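Local coordinates for putative isochorismatase (Bordetella bronchiseptica, PDB 3UAO), which catalyses the hydrolysis of maleamate to maleate and ammonia, a step in the bacterial degradation of nicotinate (vitamin B3), at residues G64-A69 with R197-H202; R157-L162 with A183-L188; N103-K108 with S140-F145; L190-G195 with M217-A222. All blocks are in the same frame, centred on the assembly; numbering follows the deposited sequence.

Contact 1 (G64-A69 with R197-H202). With ACT (acetate ion), chain I.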
loop_
_atom_site.group_PDB
_atom_site.type_symbol
_atom_site.label_atom_id
_atom_site.label_comp_id
_atom_site.label_asym_id
_atom_site.label_seq_id
_atom_site.Cartn_x
_atom_site.Cartn_y
_atom_site.Cartn_z
ATOM N N GLY A 64 5.597 -28.764 -12.150
ATOM C CA GLY A 64 4.730 -29.896 -12.414
ATOM C C GLY A 64 3.445 -29.342 -12.980
ATOM O O GLY A 64 3.384 -28.164 -13.353
ATOM N N GLY A 65 2.419 -30.185 -13.017
ATOM C CA GLY A 65 1.112 -29.815 -13.497
ATOM C C GLY A 65 1.151 -29.383 -14.940
ATOM O O GLY A 65 1.824 -30.017 -15.756
ATOM N N ASN A 66 0.428 -28.308 -15.248
ATOM C CA ASN A 66 0.381 -27.736 -16.575
ATOM C C ASN A 66 1.241 -26.453 -16.696
ATOM O O ASN A 66 0.944 -25.597 -17.532
ATOM C CB ASN A 66 -1.075 -27.428 -16.930
ATOM C CG ASN A 66 -1.726 -26.457 -15.933
ATOM O OD1 ASN A 66 -1.082 -26.044 -14.991
ATOM N ND2 ASN A 66 -2.991 -26.108 -16.142
ATOM N N ILE A 67 2.295 -26.326 -15.876
ATOM C CA ILE A 67 3.137 -25.135 -15.868
ATOM C C ILE A 67 4.085 -25.047 -17.090
ATOM O O ILE A 67 4.256 -23.956 -17.673
ATOM C CB ILE A 67 3.958 -25.030 -14.538
ATOM C CG1 ILE A 67 3.060 -24.701 -13.336
ATOM C CG2 ILE A 67 5.018 -23.972 -14.666
ATOM C CD1 ILE A 67 3.724 -24.948 -11.965
ATOM N N ALA A 68 4.707 -26.173 -17.474
ATOM C CA ALA A 68 5.595 -26.201 -18.661
ATOM C C ALA A 68 4.854 -25.760 -19.923
ATOM O O ALA A 68 5.392 -24.970 -20.719
ATOM C CB ALA A 68 6.209 -27.572 -18.872
ATOM N N ALA A 69 3.620 -26.257 -20.071
ATOM C CA ALA A 69 2.715 -25.911 -21.168
ATOM C C ALA A 69 2.315 -24.452 -21.137
ATOM O O ALA A 69 2.319 -23.768 -22.166
ATOM C CB ALA A 69 1.466 -26.765 -21.093
ATOM N N ARG A 197 0.859 -26.571 -10.232
ATOM C CA ARG A 197 1.437 -27.891 -9.998
ATOM C C ARG A 197 0.349 -28.927 -9.809
ATOM O O ARG A 197 0.606 -30.115 -9.844
ATOM C CB ARG A 197 2.346 -27.874 -8.768
ATOM C CG ARG A 197 1.610 -27.527 -7.460
ATOM C CD ARG A 197 2.533 -27.521 -6.266
ATOM N NE ARG A 197 3.634 -26.600 -6.423
ATOM C CZ ARG A 197 3.552 -25.270 -6.371
ATOM N NH1 ARG A 197 2.400 -24.645 -6.156
ATOM N NH2 ARG A 197 4.659 -24.554 -6.537
ATOM N N ALA A 198 -0.871 -28.469 -9.595
ATOM C CA ALA A 198 -1.993 -29.376 -9.366
ATOM C C ALA A 198 -3.221 -28.842 -10.060
ATOM O O ALA A 198 -3.535 -27.662 -9.892
ATOM C CB ALA A 198 -2.259 -29.508 -7.874
ATOM N N LEU A 199 -3.942 -29.687 -10.800
ATOM C CA LEU A 199 -4.987 -29.163 -11.695
ATOM C C LEU A 199 -6.322 -28.799 -11.031
ATOM O O LEU A 199 -7.070 -27.989 -11.574
ATOM C CB LEU A 199 -5.260 -30.133 -12.839
ATOM C CG LEU A 199 -4.137 -30.456 -13.818
ATOM C CD1 LEU A 199 -4.669 -31.532 -14.775
ATOM C CD2 LEU A 199 -3.633 -29.263 -14.576
ATOM N N GLY A 200 -6.659 -29.457 -9.928
ATOM C CA GLY A 200 -7.897 -29.156 -9.189
ATOM C C GLY A 200 -7.879 -27.699 -8.701
ATOM O O GLY A 200 -8.778 -26.923 -9.018
ATOM N N PRO A 201 -6.825 -27.313 -7.964
ATOM C CA PRO A 201 -6.576 -25.894 -7.618
ATOM C C PRO A 201 -6.559 -24.901 -8.813
ATOM O O PRO A 201 -7.203 -23.836 -8.749
ATOM C CB PRO A 201 -5.207 -25.958 -6.948
ATOM C CG PRO A 201 -5.205 -27.287 -6.280
ATOM C CD PRO A 201 -5.866 -28.200 -7.292
ATOM N N HIS A 202 -5.855 -25.260 -9.881
ATOM C CA HIS A 202 -5.909 -24.532 -11.168
ATOM C C HIS A 202 -7.343 -24.229 -11.627
ATOM O O HIS A 202 -7.675 -23.108 -11.960
ATOM C CB HIS A 202 -5.182 -25.353 -12.239
ATOM C CG HIS A 202 -5.253 -24.779 -13.617
ATOM N ND1 HIS A 202 -4.445 -23.752 -14.036
ATOM C CD2 HIS A 202 -6.016 -25.112 -14.688
ATOM C CE1 HIS A 202 -4.712 -23.469 -15.303
ATOM N NE2 HIS A 202 -5.651 -24.289 -15.724
HETATM C C ACT I . 2.568 -20.823 -5.502
HETATM O O ACT I . 3.053 -21.933 -5.878
HETATM O OXT ACT I . 2.101 -20.785 -4.312
HETATM C CH3 ACT I . 2.524 -19.654 -6.465
#

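Contact 2 (R157-L162 with A183-L188)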
loop_
_atom_site.group_PDB
_atom_site.type_symbol
_atom_site.label_atom_id
_atom_site.label_comp_id
_atom_site.label_asym_id
_atom_site.label_seq_id
_atom_site.Cartn_x
_atom_site.Cartn_y
_atom_site.Cartn_z
ATOM N N ARG A 157 2.158 4.487 -16.808
ATOM C CA ARG A 157 2.026 4.130 -18.210
ATOM C C ARG A 157 0.559 4.168 -18.680
ATOM O O ARG A 157 0.275 3.889 -19.822
ATOM C CB ARG A 157 2.678 2.762 -18.417
ATOM C CG ARG A 157 4.124 2.886 -18.782
ATOM C CD ARG A 157 4.980 1.699 -18.444
ATOM N NE ARG A 157 5.596 2.017 -17.160
ATOM C CZ ARG A 157 6.857 2.365 -16.927
ATOM N NH1 ARG A 157 7.787 2.388 -17.871
ATOM N NH2 ARG A 157 7.188 2.670 -15.684
ATOM N N GLY A 158 -0.373 4.509 -17.793
ATOM C CA GLY A 158 -1.769 4.654 -18.159
ATOM C C GLY A 158 -2.507 3.380 -18.545
ATOM O O GLY A 158 -3.507 3.447 -19.286
ATOM N N VAL A 159 -2.077 2.232 -17.993
ATOM C CA VAL A 159 -2.617 0.923 -18.382
ATOM C C VAL A 159 -4.002 0.657 -17.827
ATOM O O VAL A 159 -4.224 0.760 -16.616
ATOM C CB VAL A 159 -1.651 -0.223 -17.995
ATOM C CG1 VAL A 159 -2.348 -1.593 -18.080
ATOM C CG2 VAL A 159 -0.400 -0.168 -18.896
ATOM N N GLN A 160 -4.936 0.305 -18.704
ATOM C CA GLN A 160 -6.344 0.090 -18.308
ATOM C C GLN A 160 -6.638 -1.373 -18.072
ATOM O O GLN A 160 -7.331 -1.710 -17.136
ATOM C CB GLN A 160 -7.302 0.626 -19.382
ATOM C CG GLN A 160 -7.350 2.153 -19.469
ATOM C CD GLN A 160 -8.063 2.737 -18.298
ATOM O OE1 GLN A 160 -7.464 3.010 -17.267
ATOM N NE2 GLN A 160 -9.372 2.903 -18.431
ATOM N N THR A 161 -6.126 -2.221 -18.956
ATOM C CA THR A 161 -6.296 -3.661 -18.925
ATOM C C THR A 161 -4.931 -4.402 -18.907
ATOM O O THR A 161 -4.039 -4.138 -19.716
ATOM C CB THR A 161 -7.073 -4.122 -20.169
ATOM O OG1 THR A 161 -8.370 -3.499 -20.210
ATOM C CG2 THR A 161 -7.215 -5.644 -20.205
ATOM N N LEU A 162 -4.790 -5.357 -18.010
ATOM C CA LEU A 162 -3.570 -6.096 -17.824
ATOM C C LEU A 162 -3.769 -7.586 -18.087
ATOM O O LEU A 162 -4.538 -8.253 -17.418
ATOM C CB LEU A 162 -3.110 -5.889 -16.363
ATOM C CG LEU A 162 -1.805 -6.542 -15.903
ATOM C CD1 LEU A 162 -0.649 -5.906 -16.713
ATOM C CD2 LEU A 162 -1.598 -6.438 -14.396
ATOM N N ALA A 183 -6.332 -2.646 -7.489
ATOM C CA ALA A 183 -5.581 -1.450 -7.880
ATOM C C ALA A 183 -6.186 -0.602 -9.010
ATOM O O ALA A 183 -5.638 0.442 -9.346
ATOM C CB ALA A 183 -4.163 -1.844 -8.238
ATOM N N GLY A 184 -7.299 -1.027 -9.610
ATOM C CA GLY A 184 -7.903 -0.288 -10.707
ATOM C C GLY A 184 -7.675 -0.749 -12.135
ATOM O O GLY A 184 -8.066 -0.046 -13.067
ATOM N N PHE A 185 -7.086 -1.932 -12.333
ATOM C CA PHE A 185 -6.832 -2.480 -13.687
ATOM C C PHE A 185 -7.811 -3.611 -14.041
ATOM O O PHE A 185 -8.201 -4.400 -13.207
ATOM C CB PHE A 185 -5.365 -2.944 -13.817
ATOM C CG PHE A 185 -4.367 -1.927 -13.291
ATOM C CD1 PHE A 185 -4.056 -0.799 -14.013
ATOM C CD2 PHE A 185 -3.786 -2.086 -12.073
ATOM C CE1 PHE A 185 -3.193 0.179 -13.537
ATOM C CE2 PHE A 185 -2.880 -1.128 -11.590
ATOM C CZ PHE A 185 -2.594 0.011 -12.335
ATOM N N ARG A 186 -8.190 -3.721 -15.301
ATOM C CA ARG A 186 -9.078 -4.818 -15.728
ATOM C C ARG A 186 -8.150 -5.983 -15.957
ATOM O O ARG A 186 -7.318 -5.899 -16.879
ATOM C CB ARG A 186 -9.808 -4.441 -17.012
ATOM C CG ARG A 186 -10.768 -3.263 -16.805
ATOM C CD ARG A 186 -11.057 -2.499 -18.076
ATOM N NE ARG A 186 -11.868 -1.328 -17.799
ATOM C CZ ARG A 186 -13.172 -1.219 -18.043
ATOM N NH1 ARG A 186 -13.874 -2.189 -18.609
ATOM N NH2 ARG A 186 -13.791 -0.099 -17.735
ATOM N N PRO A 187 -8.223 -7.037 -15.102
ATOM C CA PRO A 187 -7.372 -8.179 -15.380
ATOM C C PRO A 187 -7.964 -9.069 -16.472
ATOM O O PRO A 187 -9.183 -9.305 -16.505
ATOM C CB PRO A 187 -7.311 -8.950 -14.029
ATOM C CG PRO A 187 -8.133 -8.081 -13.009
ATOM C CD PRO A 187 -9.037 -7.248 -13.887
ATOM N N LEU A 188 -7.089 -9.548 -17.366
ATOM C CA LEU A 188 -7.428 -10.527 -18.383
ATOM C C LEU A 188 -6.547 -11.753 -18.119
ATOM O O LEU A 188 -5.362 -11.785 -18.482
ATOM C CB LEU A 188 -7.145 -9.950 -19.775
ATOM C CG LEU A 188 -7.876 -10.543 -20.986
ATOM C CD1 LEU A 188 -7.509 -9.772 -22.250
ATOM C CD2 LEU A 188 -7.647 -12.046 -21.151
HETATM O O HOH W 1 -8.766 -0.186 -15.506
#

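Contact 3 (N103-K108 with S140-F145)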
loop_
_atom_site.group_PDB
_atom_site.type_symbol
_atom_site.label_atom_id
_atom_site.label_comp_id
_atom_site.label_asym_id
_atom_site.label_seq_id
_atom_site.Cartn_x
_atom_site.Cartn_y
_atom_site.Cartn_z
ATOM N N ASN A 103 9.899 -14.402 6.010
ATOM C CA ASN A 103 8.609 -13.830 6.394
ATOM C C ASN A 103 7.568 -14.897 6.739
ATOM O O ASN A 103 7.940 -16.003 7.098
ATOM C CB ASN A 103 8.156 -12.799 5.344
ATOM C CG ASN A 103 7.862 -13.418 4.004
ATOM O OD1 ASN A 103 7.886 -14.657 3.861
ATOM N ND2 ASN A 103 7.585 -12.562 2.997
ATOM N N ILE A 104 6.276 -14.563 6.705
ATOM C CA ILE A 104 5.248 -15.525 7.083
ATOM C C ILE A 104 5.085 -16.521 5.937
ATOM O O ILE A 104 5.143 -17.732 6.145
ATOM C CB ILE A 104 3.955 -14.813 7.432
ATOM C CG1 ILE A 104 4.232 -13.723 8.461
ATOM C CG2 ILE A 104 2.915 -15.763 8.008
ATOM C CD1 ILE A 104 4.966 -14.245 9.690
ATOM N N PHE A 105 4.951 -16.023 4.711
ATOM C CA PHE A 105 4.908 -16.872 3.520
ATOM C C PHE A 105 5.976 -17.963 3.498
ATOM O O PHE A 105 5.677 -19.114 3.088
ATOM C CB PHE A 105 5.121 -15.984 2.303
ATOM C CG PHE A 105 4.874 -16.651 0.972
ATOM C CD1 PHE A 105 3.919 -17.646 0.813
ATOM C CD2 PHE A 105 5.557 -16.216 -0.135
ATOM C CE1 PHE A 105 3.673 -18.223 -0.446
ATOM C CE2 PHE A 105 5.334 -16.802 -1.387
ATOM C CZ PHE A 105 4.396 -17.811 -1.536
ATOM N N SER A 106 7.224 -17.607 3.848
ATOM C CA SER A 106 8.342 -18.577 3.812
ATOM C C SER A 106 8.440 -19.489 5.059
ATOM O O SER A 106 9.321 -20.324 5.130
ATOM C CB SER A 106 9.698 -17.891 3.574
ATOM O OG SER A 106 10.123 -17.083 4.652
ATOM N N ILE A 107 7.534 -19.321 6.029
ATOM C CA ILE A 107 7.314 -20.297 7.088
ATOM C C ILE A 107 6.344 -21.337 6.570
ATOM O O ILE A 107 6.592 -22.551 6.685
ATOM C CB ILE A 107 6.742 -19.654 8.375
ATOM C CG1 ILE A 107 7.795 -18.773 9.067
ATOM C CG2 ILE A 107 6.255 -20.734 9.326
ATOM C CD1 ILE A 107 7.257 -17.823 10.098
ATOM N N LYS A 108 5.234 -20.877 6.001
ATOM C CA LYS A 108 4.243 -21.787 5.394
ATOM C C LYS A 108 4.838 -22.618 4.277
ATOM O O LYS A 108 4.570 -23.804 4.192
ATOM C CB LYS A 108 3.060 -21.020 4.796
ATOM C CG LYS A 108 1.945 -20.647 5.735
ATOM C CD LYS A 108 1.404 -21.814 6.553
ATOM C CE LYS A 108 0.624 -22.831 5.712
ATOM N NZ LYS A 108 -0.048 -23.811 6.629
ATOM N N SER A 140 8.656 -10.802 -2.219
ATOM C CA SER A 140 8.805 -11.834 -1.235
ATOM C C SER A 140 7.427 -12.314 -0.766
ATOM O O SER A 140 7.332 -13.007 0.221
ATOM C CB SER A 140 9.576 -11.260 -0.050
ATOM O OG SER A 140 9.024 -10.004 0.349
ATOM N N THR A 141 6.363 -11.927 -1.479
ATOM C CA THR A 141 4.976 -12.363 -1.186
ATOM C C THR A 141 4.329 -12.905 -2.465
ATOM O O THR A 141 4.942 -12.813 -3.548
ATOM C CB THR A 141 4.192 -11.177 -0.687
ATOM O OG1 THR A 141 4.295 -10.116 -1.647
ATOM C CG2 THR A 141 4.795 -10.699 0.609
ATOM N N PRO A 142 3.119 -13.492 -2.374
ATOM C CA PRO A 142 2.467 -14.041 -3.569
ATOM C C PRO A 142 2.143 -13.052 -4.696
ATOM O O PRO A 142 2.356 -13.364 -5.887
ATOM C CB PRO A 142 1.163 -14.633 -3.025
ATOM C CG PRO A 142 1.398 -14.821 -1.584
ATOM C CD PRO A 142 2.343 -13.774 -1.145
ATOM N N SER A 143 1.627 -11.882 -4.355
ATOM C CA SER A 143 1.162 -10.915 -5.382
ATOM C C SER A 143 2.246 -10.018 -5.930
ATOM O O SER A 143 3.024 -9.482 -5.195
ATOM C CB SER A 143 0.067 -10.022 -4.800
ATOM O OG SER A 143 -0.149 -8.870 -5.603
ATOM N N ALA A 144 2.257 -9.803 -7.235
ATOM C CA ALA A 144 3.279 -8.937 -7.871
ATOM C C ALA A 144 3.073 -7.467 -7.504
ATOM O O ALA A 144 3.904 -6.598 -7.872
ATOM C CB ALA A 144 3.265 -9.115 -9.417
ATOM N N PHE A 145 1.990 -7.185 -6.784
ATOM C CA PHE A 145 1.620 -5.836 -6.393
ATOM C C PHE A 145 1.966 -5.546 -4.938
ATOM O O PHE A 145 2.222 -4.362 -4.576
ATOM C CB PHE A 145 0.093 -5.605 -6.585
ATOM C CG PHE A 145 -0.331 -5.505 -8.023
ATOM C CD1 PHE A 145 -0.432 -4.287 -8.642
ATOM C CD2 PHE A 145 -0.605 -6.629 -8.760
ATOM C CE1 PHE A 145 -0.787 -4.199 -9.991
ATOM C CE2 PHE A 145 -0.970 -6.532 -10.068
ATOM C CZ PHE A 145 -1.049 -5.310 -10.681
#

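Contact 4 (L190-G195 with M217-A222)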
loop_
_atom_site.group_PDB
_atom_site.type_symbol
_atom_site.label_atom_id
_atom_site.label_comp_id
_atom_site.label_asym_id
_atom_site.label_seq_id
_atom_site.Cartn_x
_atom_site.Cartn_y
_atom_site.Cartn_z
ATOM N N LEU A 190 -5.120 -15.099 -18.886
ATOM C CA LEU A 190 -4.875 -16.001 -19.964
ATOM C C LEU A 190 -4.956 -17.435 -19.430
ATOM O O LEU A 190 -3.980 -17.943 -18.888
ATOM C CB LEU A 190 -3.486 -15.745 -20.531
ATOM C CG LEU A 190 -3.151 -14.595 -21.485
ATOM C CD1 LEU A 190 -4.402 -13.879 -22.086
ATOM C CD2 LEU A 190 -2.066 -13.610 -20.905
ATOM N N SER A 191 -6.118 -18.075 -19.595
ATOM C CA SER A 191 -6.395 -19.396 -19.020
ATOM C C SER A 191 -5.428 -20.484 -19.459
ATOM O O SER A 191 -5.274 -21.470 -18.744
ATOM C CB SER A 191 -7.814 -19.869 -19.359
ATOM O OG SER A 191 -8.040 -19.900 -20.768
ATOM N N ASP A 192 -4.824 -20.321 -20.643
ATOM C CA ASP A 192 -3.888 -21.285 -21.185
ATOM C C ASP A 192 -2.447 -20.830 -20.972
ATOM O O ASP A 192 -1.527 -21.503 -21.422
ATOM C CB ASP A 192 -4.199 -21.650 -22.670
ATOM C CG ASP A 192 -4.104 -20.461 -23.638
ATOM O OD1 ASP A 192 -4.286 -19.288 -23.218
ATOM O OD2 ASP A 192 -3.849 -20.691 -24.850
ATOM N N CYS A 193 -2.264 -19.720 -20.254
ATOM C CA CYS A 193 -0.948 -19.189 -19.916
ATOM C C CYS A 193 -0.687 -19.056 -18.408
ATOM O O CYS A 193 0.315 -18.435 -17.962
ATOM C CB CYS A 193 -0.783 -17.817 -20.546
ATOM S SG CYS A 193 -0.710 -17.839 -22.323
ATOM N N VAL A 194 -1.566 -19.642 -17.612
ATOM C CA VAL A 194 -1.332 -19.721 -16.186
ATOM C C VAL A 194 -1.241 -21.201 -15.900
ATOM O O VAL A 194 -1.999 -21.968 -16.454
ATOM C CB VAL A 194 -2.448 -18.948 -15.388
ATOM C CG1 VAL A 194 -2.421 -17.413 -15.760
ATOM C CG2 VAL A 194 -3.795 -19.482 -15.649
ATOM N N GLY A 195 -0.293 -21.639 -15.091
ATOM C CA GLY A 195 -0.225 -23.066 -14.767
ATOM C C GLY A 195 -0.111 -23.337 -13.295
ATOM O O GLY A 195 0.283 -22.478 -12.521
ATOM N N MET A 217 -9.990 -15.831 -20.602
ATOM C CA MET A 217 -10.076 -16.436 -21.909
ATOM C C MET A 217 -8.717 -17.045 -22.312
ATOM O O MET A 217 -7.683 -16.746 -21.706
ATOM C CB MET A 217 -10.562 -15.382 -22.924
ATOM C CG MET A 217 -9.697 -14.112 -23.071
ATOM S SD MET A 217 -10.638 -12.844 -23.987
ATOM C CE MET A 217 -11.695 -12.225 -22.691
ATOM N N THR A 218 -8.731 -17.904 -23.324
ATOM C CA THR A 218 -7.502 -18.456 -23.896
ATOM C C THR A 218 -6.783 -17.376 -24.696
ATOM O O THR A 218 -7.394 -16.384 -25.091
ATOM C CB THR A 218 -7.790 -19.675 -24.797
ATOM O OG1 THR A 218 -8.688 -19.304 -25.846
ATOM C CG2 THR A 218 -8.415 -20.788 -23.991
ATOM N N HIS A 219 -5.486 -17.573 -24.925
ATOM C CA HIS A 219 -4.627 -16.526 -25.482
ATOM C C HIS A 219 -4.974 -16.101 -26.918
ATOM O O HIS A 219 -4.861 -14.943 -27.263
ATOM C CB HIS A 219 -3.148 -16.931 -25.397
ATOM C CG HIS A 219 -2.710 -17.846 -26.488
ATOM N ND1 HIS A 219 -2.976 -19.197 -26.473
ATOM C CD2 HIS A 219 -2.034 -17.607 -27.637
ATOM C CE1 HIS A 219 -2.461 -19.755 -27.556
ATOM N NE2 HIS A 219 -1.889 -18.810 -28.280
ATOM N N ASP A 220 -5.391 -17.031 -27.752
ATOM C CA ASP A 220 -5.794 -16.682 -29.120
ATOM C C ASP A 220 -6.970 -15.719 -29.069
ATOM O O ASP A 220 -7.026 -14.735 -29.801
ATOM C CB ASP A 220 -6.152 -17.930 -29.933
ATOM C CG ASP A 220 -7.208 -18.824 -29.239
ATOM O OD1 ASP A 220 -7.053 -19.145 -28.035
ATOM O OD2 ASP A 220 -8.185 -19.210 -29.923
ATOM N N GLU A 221 -7.865 -15.998 -28.136
ATOM C CA GLU A 221 -9.044 -15.187 -27.900
ATOM C C GLU A 221 -8.643 -13.794 -27.418
ATOM O O GLU A 221 -9.159 -12.805 -27.940
ATOM C CB GLU A 221 -9.890 -15.857 -26.839
ATOM C CG GLU A 221 -11.368 -15.796 -27.024
ATOM C CD GLU A 221 -11.985 -17.038 -26.412
ATOM O OE1 GLU A 221 -12.105 -18.071 -27.138
ATOM O OE2 GLU A 221 -12.278 -16.999 -25.196
ATOM N N ALA A 222 -7.746 -13.739 -26.417
ATOM C CA ALA A 222 -7.269 -12.477 -25.829
ATOM C C ALA A 222 -6.610 -11.589 -26.899
ATOM O O ALA A 222 -7.031 -10.460 -27.101
ATOM C CB ALA A 222 -6.293 -12.726 -24.651
#

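Contact 1 (G64-A69 with R197-H202)
The starts of two helices meet here, with the type II' turn Gly64 to Ile67 leading into helix 67-84, and Arg197 and Ala198 leading into helix 199-212, Ala198 at the N-cap position. Backbones come closest at Gly65 and Arg197, whose CA atoms lie 4.0 Å apart; Gly65 has positive phi (61°) and faces Arg197 without a side chain. Asn66 reaches across to put ND2 over the centre of one face of the His202 imidazole, 3.2 Å above its plane, with the amide turned 82° from the ring. The amide oxygen OD1 accepts from the backbone N of Asp196, and His202 ND1 is hydrogen-bonded to Thr169 OG1. Leu199 fills in beside the amide, CD2 to Asn66 ND2 at 3.6 Å, and Ile67 CD1 lies 3.7 Å from Arg197 N. The Arg197 side chain leaves this interface. Its guanidinium holds a single acetate oxygen at its edge, with NH1 2.8 Å and NH2 3.1 Å from ACT O. Lys212 of the second subunit binds the same acetate, and Gln33 of that subunit takes Arg197 NE. Helix 67-84 is thus joined to helix 199-212 just beyond the end of strand 186-195.

Contact 2 (R157-L162 with A183-L188)
Three backbone hydrogen bonds run between Gln160 and Leu162 on one side and Arg186 and Leu188 on the other, with Thr161 and Leu162 paired to Arg186 and Pro187 in parallel register. Arg186 N gives an almost straight bond (176°) to Gln160 O at 2.9 Å; Arg186 O in turn accepts from Leu162 N at 2.8 Å. Leu188 N donates to Leu162 O at 2.9 Å, and the pairing continues to Val164. A CA-H...O contact supports them, Thr161 CA to Arg186 O at 3.2 Å. Where the two chains enter the sheet, a water donates to both Gln160 O and Gly184 O, tying together the incoming loops.

Among the side chains, Thr161 and Arg186 share one face of the sheet: Arg186 runs extended from CG to NE past the threonine, with CD 3.6 Å from Thr161 OG1. Their polar ends go elsewhere, Thr161 OG1 to the carbonyl of Lys42 and Arg186 NH1 to that of Pro40. With CG of Phe185 beside the backbone N and anti to the carbonyl carbon (chi1 -47°), the ring edge at CD1 comes 3.0 Å from Val159 O, in the plane of the ring. Ala155 of the third subunit packs on Phe185.

Gly158 and Gly184 each end a helix in a Schellman motif with positive phi and release the chain into its strand. Strand 161-167, helix 174-182 and strand 186-195 follow one another, the beta-alpha-beta crossover of a Rossmann-like fold.

Contact 3 (N103-K108 with S140-F145)
This is a buried loop-to-helix contact, Asn103, ahead of the short helix 105-108, and Phe105 in it against Ser140, Thr141 and Pro142 in the loop that follows strand 135-139. One hydrogen bond crosses it, from Asn103 ND2 to Ser140 O at 2.8 Å. The acceptor lies nearly in the plane of the asparagine amide, yet the donor sits well above the carbonyl plane of Ser140, 43° out of it. The same Ser140 O also faces the rim of the Phe105 ring, 3.7 Å from CD2.

The asparagine is also bonded within its own segment. Its OD1 accepts from Ser106 N at 3.0 Å, and its own backbone N donates to Ser106 OG at 3.0 Å, a reciprocal capping box that opens the helix; Tyr95 OH adds a further bond to OD1. These bonds to OD1 fix the rotation of the amide and direct ND2 at the loop.

In Phe105, CG lies opposite the backbone N across the CA–CB bond (chi1 -170°), and this places the ring with Pro142 CD over one face, 4.2 Å from the Phe105 ring centroid and 12° off the normal, a CH-pi contact. Met181 of the second subunit packs on both Phe105 and Pro142, while Met149 of the fourth subunit lies on Ser140 and Thr141. Farther along the loop, Ser143 OG accepts from Phe145 N in an ST turn and bonds to Asp179 of helix 174-182.

Contact 4 (L190-G195 with M217-A222)
Asp192 OD1 accepts from the backbone N of His219, 2.7 Å away, on the syn side of the carboxylate but 30° out of its plane. The companion oxygen, OD2, faces the edge of the imidazole and is bonded to His219 ND1; the modelled 2.4 Å between these two atoms is too short to be taken literally. Carboxylate and ring are nearly coplanar, 23° apart. The two oxygens thus meet the backbone N and the ring of one residue. Asp192 lies in the type I turn from Leu190 to Cys193, where the chain turns a corner within strand 186-195. At the first residue of the turn, Leu190 pairs in parallel with Met217 of strand 215-217, an edge strand of the sheet within this chain, and Ser191 N donates to Met217 O at 2.9 Å. The chain then enters helix 219-224 with Thr218 at the N-cap position; its OG1 donates to the Asp220 side chain at OD1 and does not cap a backbone N. Leu190 CD1 meets Ala222 CB at 3.4 Å, a tight apolar contact. Cys193 SG comes obliquely toward the His219 ring, 4.0 Å from His219 CB, and Thr73 of helix 67-84 touches Asp192, Cys193 and His219.

Strand 186-195 is paired in contacts 2 and 4 and ends just before contact 1. Contacts 1 and 4 touch (Asn66 OD1 to Gly195 CA, 3.1 Å), as do contacts 2 and 4 (Leu188 CD2 to Met217 CG, 3.5 Å) and contacts 2 and 3 (Leu162 CD2 to Phe145 CZ, 3.9 Å). Contacts 3 and 4 are centred about 25 Å apart. Cys172, seen as S-hydroxycysteine and probably the nucleophile as in related amidohydrolases, lies between strand 161-167 and helix 174-182, where His202 of contact 1 bonds Thr169. Acetate, probably from the crystallisation liquor, is hydrogen-bonded to Arg197 in contact 1 and about 5 Å from the side chains of Arg186 (contact 2) and Phe105 (contact 3).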